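Local coordinates for protein putative Zn-dependent exopeptidase (Bacteroides vulgatus ATCC 8482, PDB 3GUX) that probably acts as a zinc-dependent exopeptidase of peptidase family M28, removing residues from the amino end of peptides as leucine aminopeptidases do, at residues D25-S28 with A29-I33; A48-E51 with C52-L56; I229-K232 with A233-G237. One frame throughout, in Å; residues are numbered along the deposited sequence.

Contact 1: D25-S28 with A29-I33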
ATOM      1  N   ASP A  25       4.311   3.255 -15.034  1.00 15.26           N
ATOM      2  CA  ASP A  25       3.862   2.415 -16.173  1.00 13.71           C
ATOM      3  C   ASP A  25       2.683   1.565 -15.756  1.00 12.14           C
ATOM      4  O   ASP A  25       2.843   0.555 -15.038  1.00 11.18           O
ATOM      5  CB  ASP A  25       5.006   1.547 -16.698  1.00 15.51           C
ATOM      6  CG  ASP A  25       4.737   1.006 -18.103  1.00 19.79           C
ATOM      7  OD1 ASP A  25       3.921   0.093 -18.250  1.00 16.69           O
ATOM      8  OD2 ASP A  25       5.313   1.557 -19.059  1.00 32.32           O
ATOM      9  N   ALA A  26       1.492   1.998 -16.164  1.00 10.56           N
ATOM     10  CA  ALA A  26       0.261   1.293 -15.818  1.00 12.89           C
ATOM     11  C   ALA A  26       0.161  -0.119 -16.413  1.00 14.60           C
ATOM     12  O   ALA A  26      -0.489  -0.988 -15.769  1.00 14.25           O
ATOM     13  CB  ALA A  26      -0.967   2.131 -16.177  1.00 15.39           C
ATOM     14  N   ASP A  27       0.740  -0.375 -17.595  0.50 12.77           N
ATOM     15  CA  ASP A  27       0.695  -1.745 -18.139  0.50 13.45           C
ATOM     16  C   ASP A  27       1.584  -2.680 -17.306  0.50 13.20           C
ATOM     17  O   ASP A  27       1.274  -3.849 -17.153  0.50 13.56           O
ATOM     18  CB  ASP A  27       1.093  -1.834 -19.611  0.50 13.25           C
ATOM     19  CG  ASP A  27       0.795  -3.197 -20.192  0.50 11.49           C
ATOM     20  OD1 ASP A  27      -0.351  -3.673 -20.034  0.50 12.79           O
ATOM     21  OD2 ASP A  27       1.700  -3.805 -20.790  0.50 11.95           O
ATOM     22  N   SER A  28       2.696  -2.164 -16.789  1.00 14.83           N
ATOM     23  CA  SER A  28       3.563  -2.918 -15.903  1.00 14.92           C
ATOM     24  C   SER A  28       2.790  -3.263 -14.606  1.00 11.86           C
ATOM     25  O   SER A  28       2.759  -4.415 -14.233  1.00  9.36           O
ATOM     26  CB  SER A  28       4.839  -2.133 -15.619  1.00 16.45           C
ATOM     27  OG  SER A  28       5.734  -2.889 -14.848  1.00 23.07           O
ATOM     28  N   ALA A  29       2.116  -2.275 -13.993  1.00 11.97           N
ATOM     29  CA  ALA A  29       1.324  -2.519 -12.771  1.00 12.79           C
ATOM     30  C   ALA A  29       0.226  -3.544 -13.066  1.00 14.77           C
ATOM     31  O   ALA A  29       0.007  -4.446 -12.287  1.00 12.79           O
ATOM     32  CB  ALA A  29       0.726  -1.213 -12.182  1.00 11.77           C
ATOM     33  N   TYR A  30      -0.434  -3.406 -14.215  1.00 13.96           N
ATOM     34  CA  TYR A  30      -1.476  -4.347 -14.645  1.00 13.41           C
ATOM     35  C   TYR A  30      -0.953  -5.786 -14.677  1.00 13.91           C
ATOM     36  O   TYR A  30      -1.610  -6.697 -14.174  1.00 11.67           O
ATOM     37  CB  TYR A  30      -2.017  -3.938 -16.032  1.00 15.07           C
ATOM     38  CG  TYR A  30      -3.224  -4.733 -16.499  1.00 11.97           C
ATOM     39  CD1 TYR A  30      -3.080  -5.971 -17.088  1.00 10.48           C
ATOM     40  CD2 TYR A  30      -4.512  -4.240 -16.308  1.00 16.22           C
ATOM     41  CE1 TYR A  30      -4.183  -6.680 -17.487  1.00 17.38           C
ATOM     42  CE2 TYR A  30      -5.612  -4.930 -16.732  1.00 18.91           C
ATOM     43  CZ  TYR A  30      -5.449  -6.144 -17.306  1.00 16.18           C
ATOM     44  OH  TYR A  30      -6.556  -6.861 -17.706  1.00 24.71           O
ATOM     45  N   GLN A  31       0.233  -5.987 -15.248  1.00 12.78           N
ATOM     46  CA  GLN A  31       0.823  -7.315 -15.284  1.00 16.00           C
ATOM     47  C   GLN A  31       1.167  -7.901 -13.904  1.00 14.06           C
ATOM     48  O   GLN A  31       1.004  -9.119 -13.687  1.00 12.07           O
ATOM     49  CB  GLN A  31       2.062  -7.321 -16.193  1.00 18.93           C
ATOM     50  CG  GLN A  31       1.745  -7.035 -17.667  1.00 25.71           C
ATOM     51  CD  GLN A  31       0.650  -7.927 -18.251  1.00 32.63           C
ATOM     52  OE1 GLN A  31      -0.127  -7.466 -19.081  1.00 51.46           O
ATOM     53  NE2 GLN A  31       0.573  -9.194 -17.812  1.00 33.68           N
ATOM     54  N   TYR A  32       1.619  -7.044 -12.984  1.00 13.31           N
ATOM     55  CA  TYR A  32       1.884  -7.490 -11.605  1.00 13.28           C
ATOM     56  C   TYR A  32       0.569  -7.907 -10.944  1.00 11.65           C
ATOM     57  O   TYR A  32       0.547  -8.819 -10.160  1.00  9.38           O
ATOM     58  CB  TYR A  32       2.608  -6.428 -10.756  1.00 13.69           C
ATOM     59  CG  TYR A  32       3.924  -5.952 -11.324  1.00 10.80           C
ATOM     60  CD1 TYR A  32       4.840  -6.836 -11.913  1.00 14.37           C
ATOM     61  CD2 TYR A  32       4.282  -4.621 -11.239  1.00 11.32           C
ATOM     62  CE1 TYR A  32       6.052  -6.372 -12.429  1.00 11.01           C
ATOM     63  CE2 TYR A  32       5.482  -4.165 -11.737  1.00 10.70           C
ATOM     64  CZ  TYR A  32       6.352  -5.045 -12.328  1.00 14.38           C
ATOM     65  OH  TYR A  32       7.520  -4.567 -12.825  1.00 16.01           O
ATOM     66  N   ILE A  33      -0.526  -7.237 -11.285  1.00 11.84           N
ATOM     67  CA  ILE A  33      -1.822  -7.634 -10.784  1.00 11.47           C
ATOM     68  C   ILE A  33      -2.215  -8.996 -11.365  1.00  9.55           C
ATOM     69  O   ILE A  33      -2.640  -9.893 -10.613  1.00 10.20           O
ATOM     70  CB  ILE A  33      -2.902  -6.585 -11.055  1.00 12.25           C
ATOM     71  CG1 ILE A  33      -2.543  -5.306 -10.284  1.00 12.68           C
ATOM     72  CG2 ILE A  33      -4.298  -7.175 -10.674  1.00 14.05           C
ATOM     73  CD1 ILE A  33      -3.298  -4.049 -10.633  1.00  9.41           C
TER
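Ser28 and Tyr32, one turn apart on helix 26-37, form the closest side-chain pairing here. The serine hydroxyl OG lies 3.4 Å from Tyr32 CE2, near the outer end of the ring. Ser28 O lies 3.3 Å above the plane of the Tyr32 ring, offset toward the rim. Tyr32 reaches this place because its CG stands anti to its own carbonyl carbon (chi1 -57°), which folds the ring back along the helix. Ser28 OG also has a firm partner on another helix, a hydrogen bond with Glu139.

The backbone bonds start the helix. Ala29 N donates to Asp25 O at 3.1 Å, and Tyr30 N donates to Ala26 O at 2.9 Å. Two more i to i+4 bonds follow, from Gln31 to Asp27 and from Tyr32 to Ser28. Asp25 is the N-cap. Its OD1 accepts from Ser28 N at 3.0 Å through the anti lone pair, so the side chain satisfies an N-H of the first turn.

Asp27 was modelled in two conformers. In one of them Asp27 and Gln31 run alongside each other and point the same way. Their carboxylate and amide planes are 71° apart, and Asp27 OD1 stays 3.9 Å from Gln31 OE1. In that conformer the charge of Asp27 is instead met by a salt bridge to Arg296.

The N-terminal part of the helix thus lies over two others. Asp25, Ser28 and Tyr32 touch helix 131-146 through Arg142, while Tyr30 and Ile33 rest on Leu299 of helix 296-311.

Contact 2: A48-E51 with C52-L56. With ACT (acetate ion), chain C.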
ATOM      1  N   ALA A  48      -1.614 -21.312  -2.857  1.00 13.35           N
ATOM      2  CA  ALA A  48      -1.653 -20.085  -3.662  1.00 15.16           C
ATOM      3  C   ALA A  48      -1.017 -18.926  -2.911  1.00 15.70           C
ATOM      4  O   ALA A  48      -0.221 -18.175  -3.467  1.00 14.08           O
ATOM      5  CB  ALA A  48      -3.077 -19.729  -4.031  1.00 17.70           C
ATOM      6  N   HIS A  49      -1.376 -18.799  -1.630  1.00 14.28           N
ATOM      7  CA  HIS A  49      -0.867 -17.739  -0.752  1.00 13.50           C
ATOM      8  C   HIS A  49       0.651 -17.860  -0.536  1.00 13.04           C
ATOM      9  O   HIS A  49       1.394 -16.874  -0.604  1.00 12.12           O
ATOM     10  CB  HIS A  49      -1.657 -17.767   0.571  1.00 12.69           C
ATOM     11  CG  HIS A  49      -1.252 -16.734   1.588  1.00 12.99           C
ATOM     12  ND1 HIS A  49      -0.192 -16.914   2.439  1.00 11.11           N
ATOM     13  CD2 HIS A  49      -1.830 -15.566   1.962  1.00 12.97           C
ATOM     14  CE1 HIS A  49      -0.108 -15.898   3.269  1.00 16.43           C
ATOM     15  NE2 HIS A  49      -1.083 -15.056   2.994  1.00 13.01           N
ATOM     16  N   LYS A  50       1.124 -19.075  -0.387  1.00 12.03           N
ATOM     17  CA  LYS A  50       2.538 -19.285  -0.141  1.00 12.33           C
ATOM     18  C   LYS A  50       3.388 -18.861  -1.324  1.00 13.87           C
ATOM     19  O   LYS A  50       4.367 -18.122  -1.144  1.00 11.13           O
ATOM     20  CB  LYS A  50       2.801 -20.744   0.186  1.00 10.54           C
ATOM     21  CG  LYS A  50       4.209 -20.998   0.667  1.00 12.49           C
ATOM     22  CD  LYS A  50       4.399 -22.467   1.044  1.00 17.32           C
ATOM     23  CE  LYS A  50       5.851 -22.773   1.347  1.00 14.77           C
ATOM     24  NZ  LYS A  50       6.060 -24.190   1.733  1.00 15.94           N
ATOM     25  N   GLU A  51       2.998 -19.368  -2.494  1.00 14.02           N
ATOM     26  CA  GLU A  51       3.651 -19.087  -3.760  1.00 15.36           C
ATOM     27  C   GLU A  51       3.590 -17.588  -4.051  1.00 14.78           C
ATOM     28  O   GLU A  51       4.604 -16.956  -4.317  1.00 11.02           O
ATOM     29  CB  GLU A  51       2.992 -19.898  -4.898  1.00 16.26           C
ATOM     30  CG  GLU A  51       3.303 -21.440  -4.891  1.00 23.04           C
ATOM     31  CD  GLU A  51       2.367 -22.282  -5.784  1.00 22.17           C
ATOM     32  OE1 GLU A  51       1.515 -21.715  -6.514  1.00 23.24           O
ATOM     33  OE2 GLU A  51       2.455 -23.530  -5.731  1.00 22.00           O
ATOM     34  N   CYS A  52       2.411 -16.995  -3.950  1.00 14.80           N
ATOM     35  CA  CYS A  52       2.337 -15.563  -4.212  1.00 11.83           C
ATOM     36  C   CYS A  52       3.272 -14.780  -3.269  1.00 13.44           C
ATOM     37  O   CYS A  52       3.957 -13.897  -3.712  1.00 10.42           O
ATOM     38  CB  CYS A  52       0.909 -15.100  -4.094  1.00  9.78           C
ATOM     39  SG  CYS A  52       0.670 -13.373  -4.610  1.00 13.02           S
ATOM     40  N   GLY A  53       3.325 -15.117  -1.978  1.00 14.73           N
ATOM     41  CA  GLY A  53       4.261 -14.442  -1.031  1.00 14.24           C
ATOM     42  C   GLY A  53       5.720 -14.499  -1.476  1.00 16.51           C
ATOM     43  O   GLY A  53       6.472 -13.498  -1.393  1.00 18.01           O
ATOM     44  N   GLU A  54       6.117 -15.660  -1.983  1.00 17.36           N
ATOM     45  CA  GLU A  54       7.466 -15.836  -2.505  1.00 19.63           C
ATOM     46  C   GLU A  54       7.668 -14.912  -3.712  1.00 20.79           C
ATOM     47  O   GLU A  54       8.705 -14.252  -3.817  1.00 22.39           O
ATOM     48  CB  GLU A  54       7.724 -17.300  -2.877  1.00 18.46           C
ATOM     49  CG  GLU A  54       7.698 -18.253  -1.682  1.00 21.52           C
ATOM     50  CD  GLU A  54       7.694 -19.724  -2.080  1.00 26.59           C
ATOM     51  OE1 GLU A  54       8.070 -20.026  -3.235  1.00 35.98           O
ATOM     52  OE2 GLU A  54       7.348 -20.588  -1.231  1.00 23.16           O
ATOM     53  N   TYR A  55       6.681 -14.865  -4.612  1.00 20.74           N
ATOM     54  CA  TYR A  55       6.735 -13.985  -5.790  1.00 20.34           C
ATOM     55  C   TYR A  55       6.939 -12.520  -5.392  1.00 19.58           C
ATOM     56  O   TYR A  55       7.812 -11.854  -5.938  1.00 22.69           O
ATOM     57  CB  TYR A  55       5.468 -14.126  -6.666  1.00 19.04           C
ATOM     58  CG  TYR A  55       5.314 -13.024  -7.721  1.00 19.27           C
ATOM     59  CD1 TYR A  55       6.067 -13.031  -8.889  1.00 13.49           C
ATOM     60  CD2 TYR A  55       4.390 -11.981  -7.543  1.00 12.47           C
ATOM     61  CE1 TYR A  55       5.908 -12.013  -9.859  1.00 10.97           C
ATOM     62  CE2 TYR A  55       4.221 -10.999  -8.476  1.00  9.21           C
ATOM     63  CZ  TYR A  55       4.992 -11.007  -9.626  1.00 13.64           C
ATOM     64  OH  TYR A  55       4.814 -10.010 -10.540  1.00 18.90           O
ATOM     65  N   LEU A  56       6.161 -12.043  -4.421  1.00 17.65           N
ATOM     66  CA  LEU A  56       6.240 -10.648  -3.970  1.00 16.53           C
ATOM     67  C   LEU A  56       7.568 -10.318  -3.285  1.00 16.01           C
ATOM     68  O   LEU A  56       8.168  -9.270  -3.550  1.00 12.01           O
ATOM     69  CB  LEU A  56       5.065 -10.309  -3.039  1.00 15.77           C
ATOM     70  CG  LEU A  56       3.684 -10.345  -3.666  1.00 14.91           C
ATOM     71  CD1 LEU A  56       2.639 -10.068  -2.618  1.00 12.90           C
ATOM     72  CD2 LEU A  56       3.651  -9.291  -4.813  1.00 11.74           C
TER
HETATM   73  C   ACT C 335       1.333 -19.986   3.516  1.00 66.30           C
HETATM   74  O   ACT C 335       1.542 -19.118   2.658  1.00 65.91           O
HETATM   75  OXT ACT C 335       2.230 -20.160   4.379  1.00 66.87           O
HETATM   76  CH3 ACT C 335       0.065 -20.757   3.495  1.00 63.87           C
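Lys50 and Glu54, one turn apart on helix 47-62, cross at a slant. The lysine is extended, and the glutamate carboxylate lies against its methylene chain. Glu54 OE2 is 3.7 Å from Lys50 CG and equally near Lys50 CE. The charged ends do not meet: Lys50 NZ stays 4.8 Å from Glu54 OE2. The opposite charges may still attract weakly. Glu54 CG also packs on carbonyl Lys50 O, which accepts the hydrogen bond from Glu54 N.

The CB of His49 is directed away from the following turn. With CG anti to the backbone N (chi1 180°), its imidazole leaves the helix on the side where an acetate ion is bound. The ring meets the acetate at its edge and in plane. His49 ND1 donates to acetate O at 2.8 Å, in a nearly straight bond of 172°. The same oxygen lies 3.2 Å from Lys50 CB. The acetate probably came from the crystallisation liquor. At the other ring nitrogen, NE2 is hydrogen-bonded to Asp159, and Trp105 stacks on the ring. An alanine at His49 would remove the imidazole and is likely to leave Asp159 without this partner and Trp105 without its stacking surface.

Cys52 CB lies 3.3 Å from Ala48 O, the oxygen that accepts the hydrogen bond from Cys52 N at 2.9 Å. The next three N-H groups, of Gly53, Glu54 and Tyr55, each bond to the carbonyl four residues back. Cys52 touches Gln36 of helix 26-37, and Leu56 lies on helix 131-146. His49, Cys52 and Leu56 are buried, while Lys50, Glu51 and Glu54 are exposed. This is the pattern of an amphipathic surface helix in the phosphorylase/hydrolase-like alpha/beta fold.

Contact 3: I229-K232 with A233-G237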
ATOM      1  N   ILE A 229      -2.307  14.861  -1.188  1.00 13.20           N
ATOM      2  CA  ILE A 229      -2.398  13.823  -2.182  1.00 12.45           C
ATOM      3  C   ILE A 229      -3.528  14.130  -3.187  1.00 13.31           C
ATOM      4  O   ILE A 229      -3.336  14.037  -4.403  1.00  8.82           O
ATOM      5  CB  ILE A 229      -2.596  12.428  -1.488  1.00 12.35           C
ATOM      6  CG1 ILE A 229      -1.326  12.040  -0.702  1.00 12.67           C
ATOM      7  CG2 ILE A 229      -2.960  11.367  -2.506  1.00 10.96           C
ATOM      8  CD1 ILE A 229      -1.511  10.875   0.376  1.00  8.86           C
ATOM      9  N   TRP A 230      -4.690  14.542  -2.682  1.00 13.05           N
ATOM     10  CA  TRP A 230      -5.819  14.865  -3.559  1.00 12.88           C
ATOM     11  C   TRP A 230      -5.514  16.113  -4.386  1.00 12.15           C
ATOM     12  O   TRP A 230      -5.921  16.189  -5.539  1.00 11.87           O
ATOM     13  CB  TRP A 230      -7.119  15.032  -2.775  1.00 12.64           C
ATOM     14  CG  TRP A 230      -7.959  13.786  -2.624  1.00 12.83           C
ATOM     15  CD1 TRP A 230      -9.266  13.637  -3.010  1.00 12.80           C
ATOM     16  CD2 TRP A 230      -7.575  12.523  -2.043  1.00 16.08           C
ATOM     17  NE1 TRP A 230      -9.719  12.388  -2.689  1.00 11.78           N
ATOM     18  CE2 TRP A 230      -8.702  11.681  -2.104  1.00 10.47           C
ATOM     19  CE3 TRP A 230      -6.389  12.023  -1.492  1.00 11.71           C
ATOM     20  CZ2 TRP A 230      -8.674  10.359  -1.654  1.00  8.04           C
ATOM     21  CZ3 TRP A 230      -6.370  10.722  -1.025  1.00 16.49           C
ATOM     22  CH2 TRP A 230      -7.506   9.911  -1.104  1.00 13.49           C
ATOM     23  N   LYS A 231      -4.777  17.058  -3.793  1.00 11.66           N
ATOM     24  CA  LYS A 231      -4.290  18.259  -4.470  1.00 11.27           C
ATOM     25  C   LYS A 231      -3.448  17.897  -5.669  1.00 11.43           C
ATOM     26  O   LYS A 231      -3.665  18.404  -6.761  1.00  9.43           O
ATOM     27  CB  LYS A 231      -3.443  19.147  -3.516  1.00 12.26           C
ATOM     28  CG  LYS A 231      -2.959  20.473  -4.078  1.00 13.68           C
ATOM     29  CD  LYS A 231      -2.097  21.265  -3.040  1.00 11.52           C
ATOM     30  CE  LYS A 231      -1.428  22.491  -3.715  1.00 14.49           C
ATOM     31  NZ  LYS A 231      -0.362  23.065  -2.873  1.00 21.59           N
ATOM     32  N   LYS A 232      -2.493  16.997  -5.467  1.00 15.12           N
ATOM     33  CA  LYS A 232      -1.589  16.604  -6.548  1.00 12.66           C
ATOM     34  C   LYS A 232      -2.324  15.908  -7.674  1.00  9.30           C
ATOM     35  O   LYS A 232      -2.048  16.157  -8.844  1.00 10.54           O
ATOM     36  CB  LYS A 232      -0.462  15.715  -6.022  1.00 13.54           C
ATOM     37  CG  LYS A 232       0.585  15.311  -7.099  1.00 14.52           C
ATOM     38  CD  LYS A 232       1.358  16.460  -7.681  1.00 13.90           C
ATOM     39  CE  LYS A 232       2.344  17.078  -6.715  1.00 15.25           C
ATOM     40  NZ  LYS A 232       3.116  18.125  -7.461  1.00 11.86           N
ATOM     41  N   ALA A 233      -3.270  15.065  -7.324  1.00 10.80           N
ATOM     42  CA  ALA A 233      -4.051  14.331  -8.295  1.00 12.92           C
ATOM     43  C   ALA A 233      -4.761  15.307  -9.244  1.00 10.87           C
ATOM     44  O   ALA A 233      -4.733  15.140 -10.472  1.00 11.93           O
ATOM     45  CB  ALA A 233      -5.033  13.443  -7.587  1.00  6.08           C
ATOM     46  N   HIS A 234      -5.370  16.330  -8.666  1.00 12.31           N
ATOM     47  CA  HIS A 234      -6.067  17.361  -9.466  1.00 12.78           C
ATOM     48  C   HIS A 234      -5.129  18.134 -10.369  1.00 13.51           C
ATOM     49  O   HIS A 234      -5.418  18.260 -11.550  1.00 12.65           O
ATOM     50  CB  HIS A 234      -6.907  18.264  -8.591  1.00 12.41           C
ATOM     51  CG  HIS A 234      -8.218  17.648  -8.223  1.00 16.19           C
ATOM     52  ND1 HIS A 234      -9.423  18.125  -8.692  1.00 10.93           N
ATOM     53  CD2 HIS A 234      -8.509  16.552  -7.480  1.00 11.59           C
ATOM     54  CE1 HIS A 234     -10.403  17.371  -8.226  1.00 20.35           C
ATOM     55  NE2 HIS A 234      -9.874  16.401  -7.496  1.00 18.66           N
ATOM     56  N   GLU A 235      -4.002  18.572  -9.823  0.50 13.08           N
ATOM     57  CA  GLU A 235      -2.967  19.251 -10.585  0.50 14.39           C
ATOM     58  C   GLU A 235      -2.429  18.439 -11.771  0.50 14.85           C
ATOM     59  O   GLU A 235      -2.081  19.010 -12.805  0.50 14.48           O
ATOM     60  CB  GLU A 235      -1.815  19.602  -9.649  0.50 15.27           C
ATOM     61  CG  GLU A 235      -2.168  20.690  -8.661  0.50 14.07           C
ATOM     62  CD  GLU A 235      -1.105  20.891  -7.611  0.50  9.17           C
ATOM     63  OE1 GLU A 235      -0.278  19.982  -7.395  0.50  9.70           O
ATOM     64  OE2 GLU A 235      -1.107  21.958  -6.997  0.50  2.63           O
ATOM     65  N   LEU A 236      -2.371  17.120 -11.615  1.00 13.14           N
ATOM     66  CA  LEU A 236      -1.894  16.201 -12.667  1.00 14.31           C
ATOM     67  C   LEU A 236      -2.992  15.852 -13.672  1.00 12.85           C
ATOM     68  O   LEU A 236      -2.703  15.249 -14.698  1.00 16.80           O
ATOM     69  CB  LEU A 236      -1.372  14.887 -12.086  1.00 15.57           C
ATOM     70  CG  LEU A 236      -0.141  14.867 -11.184  1.00 19.37           C
ATOM     71  CD1 LEU A 236      -0.019  13.464 -10.502  1.00 15.61           C
ATOM     72  CD2 LEU A 236       1.111  15.277 -11.993  1.00 15.98           C
ATOM     73  N   GLY A 237      -4.239  16.221 -13.397  1.00 12.87           N
ATOM     74  CA  GLY A 237      -5.363  15.919 -14.287  1.00 11.35           C
ATOM     75  C   GLY A 237      -6.166  14.672 -13.928  1.00 10.35           C
ATOM     76  O   GLY A 237      -6.978  14.217 -14.716  1.00 10.20           O
TER
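Lys232 and Glu235 carry most of this contact on the last turns of helix 223-236, with Ala233 third. Lys232 is bent at chi2 and chi3 (64° and 71°), which curls its chain back beside the helix. It crosses Glu235 at about a right angle, and a long salt bridge joins Lys232 NZ to Glu235 OE1 at 3.9 Å. Lys232 CG also packs on Leu236 CD1, 3.9 Å away. Lys231 is a second lysine beside Glu235. Its CE lies 3.3 Å from Glu235 OE2, while Lys231 NZ is 4.3 Å from that oxygen, beyond a salt bridge. Glu235 was modelled in two conformers, so these pairings describe one of them. Ala233 CB lies 3.5 Å from Trp230 O.

Along the backbone, Glu235 N donates to Lys231 O at 3.1 Å, and Leu236 N to Lys232 O at 3.0 Å. Gly237, with positive phi (96°), makes the Schellman motif at the C-terminal turn, and its N donates to His234 O.

Helix 223-236 packs on helix 296-311 through Lys232, Ala233 and Leu236. Ile229 and Trp230 lie on strand 265-269, and Trp230, Ala233 and His234 reach strand 242-244.

How the contacts relate
The three contacts are separate helical turns, in series along the chain. Contacts 1 and 2 lie on successive helices, 26-37 and 47-62, with centres 18 Å apart. They touch where Tyr32 CD1 meets Tyr55 OH at 3.5 Å. Both helices also pack on helix 131-146. Contact 3 stands apart: its centre is 21 Å from that of contact 1, with nearest atoms about 12 Å apart. Helix 296-311 links those two, since both rest on it. Contacts 2 and 3 are on opposite sides of the chain's centre, 34 Å between centres. Acetate sits at contact 2, and 1,2-ethanediol about 4 Å from the Ala26 side chain, both probably from the crystallisation liquor, neither a sure active-site marker.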